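Local coordinates for protein abietadiene synthase, chloroplastic (Abies grandis, PDB 3S9V) that belongs to the plant terpene synthases, largely alpha-helical proteins that carry a metal-binding terpene synthase domain, at residues V557-W560 / D561-V565. Sequence-based numbering, arbitrary orientation.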
# COMPACT_ATOMS: atom_id res chain seq x y z
N VAL A 557 -35.70 -2.99 28.45
CA VAL A 557 -34.56 -3.78 27.99
C VAL A 557 -34.04 -4.68 29.11
O VAL A 557 -33.63 -5.81 28.87
CB VAL A 557 -33.42 -2.86 27.50
CG1 VAL A 557 -32.25 -3.69 27.02
CG2 VAL A 557 -33.92 -1.97 26.37
N LYS A 558 -34.07 -4.19 30.35
CA LYS A 558 -33.60 -4.97 31.48
C LYS A 558 -34.46 -6.21 31.78
O LYS A 558 -33.93 -7.31 31.97
CB LYS A 558 -33.55 -4.10 32.74
CG LYS A 558 -33.04 -4.85 33.96
CD LYS A 558 -33.31 -4.12 35.26
CE LYS A 558 -32.83 -4.94 36.45
NZ LYS A 558 -33.21 -4.32 37.75
N ARG A 559 -35.78 -6.04 31.83
CA ARG A 559 -36.65 -7.18 32.10
C ARG A 559 -36.97 -7.94 30.81
O ARG A 559 -37.42 -9.09 30.85
CB ARG A 559 -37.94 -6.71 32.80
CG ARG A 559 -38.68 -5.62 32.05
CD ARG A 559 -40.00 -5.28 32.71
NE ARG A 559 -39.87 -4.52 33.95
CZ ARG A 559 -40.88 -3.93 34.58
NH1 ARG A 559 -42.11 -4.02 34.08
NH2 ARG A 559 -40.68 -3.25 35.70
N TRP A 560 -36.72 -7.29 29.68
CA TRP A 560 -36.95 -7.85 28.35
C TRP A 560 -38.34 -8.43 28.10
O TRP A 560 -38.50 -9.62 27.82
CB TRP A 560 -35.87 -8.90 28.02
CG TRP A 560 -35.77 -9.22 26.56
CD1 TRP A 560 -36.31 -10.29 25.91
CD2 TRP A 560 -35.17 -8.40 25.54
NE1 TRP A 560 -36.09 -10.20 24.56
CE2 TRP A 560 -35.40 -9.05 24.30
CE3 TRP A 560 -34.48 -7.19 25.56
CZ2 TRP A 560 -34.95 -8.52 23.09
CZ3 TRP A 560 -34.03 -6.66 24.35
CH2 TRP A 560 -34.27 -7.33 23.13
N ASP A 561 -39.36 -7.57 28.20
CA ASP A 561 -40.75 -7.95 27.94
C ASP A 561 -41.50 -6.72 27.45
O ASP A 561 -40.88 -5.68 27.19
CB ASP A 561 -41.43 -8.52 29.19
CG ASP A 561 -41.51 -7.52 30.33
OD1 ASP A 561 -41.81 -6.34 30.08
OD2 ASP A 561 -41.30 -7.94 31.49
N LEU A 562 -42.82 -6.83 27.32
CA LEU A 562 -43.63 -5.71 26.86
C LEU A 562 -44.55 -5.21 27.96
O LEU A 562 -45.64 -4.70 27.69
CB LEU A 562 -44.47 -6.15 25.65
CG LEU A 562 -43.69 -6.74 24.47
CD1 LEU A 562 -44.65 -7.14 23.37
CD2 LEU A 562 -42.69 -5.72 23.95
N SER A 563 -44.11 -5.32 29.21
CA SER A 563 -44.92 -4.89 30.35
C SER A 563 -44.96 -3.38 30.59
O SER A 563 -45.66 -2.93 31.49
CB SER A 563 -44.41 -5.56 31.62
OG SER A 563 -43.08 -5.17 31.88
N LEU A 564 -44.21 -2.61 29.81
CA LEU A 564 -44.18 -1.16 29.99
C LEU A 564 -44.56 -0.38 28.74
O LEU A 564 -44.64 0.84 28.76
CB LEU A 564 -42.80 -0.71 30.48
CG LEU A 564 -42.32 -1.34 31.79
CD1 LEU A 564 -40.97 -0.79 32.16
CD2 LEU A 564 -43.33 -1.05 32.89
N VAL A 565 -44.80 -1.10 27.65
CA VAL A 565 -45.17 -0.49 26.38
C VAL A 565 -46.38 0.44 26.47
O VAL A 565 -46.50 1.40 25.70
CB VAL A 565 -45.43 -1.59 25.32
CG1 VAL A 565 -46.10 -1.00 24.09
CG2 VAL A 565 -44.12 -2.25 24.93
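An Asx turn just past the C-terminal end of helix 547-559 brings S563 against R559, at the C-terminal end of that helix. NH1 of R559 donates to OG of S563 over 2.7 Å; the N-H points nearly straight at the hydroxyl (160°), which lies in the guanidinium plane. R559 gets there by a bend at chi3 (74°), which turns the guanidinium toward the loop, while NH2 of the same group forms a salt bridge with E555 one turn back.

The turn itself is made by D561, whose OD1 accepts from the backbone N of S563 at 2.7 Å, the N-H coming in from above the carboxylate plane. OG of S563 also lies only 2.5 Å from OD1 of D561, very short for a hydrogen bond and so to be read with caution; if it holds, the hydroxyl would link carboxylate and guanidinium. D561 and R559 make no direct salt bridge: OD2 of D561 stays 4.4 Å from NE of R559 and rests instead against CD of R559, 3.2 Å away, with the two planar groups turned 67° to each other. The opposite charges may still attract weakly at this range.

L564 covers one face of the R559 guanidinium, its CD1 3.9 Å above the plane over the centre, and its CD2 is 3.4 Å from NH1 of R559. Between helix and turn, W560 leaves helical geometry with a positive phi. Its indole packs against helices 570-594 and 599-621; NE1 of W560 is hydrogen-bonded to OD1 of N584, on helix 570-594, and the ring meets that of Y580.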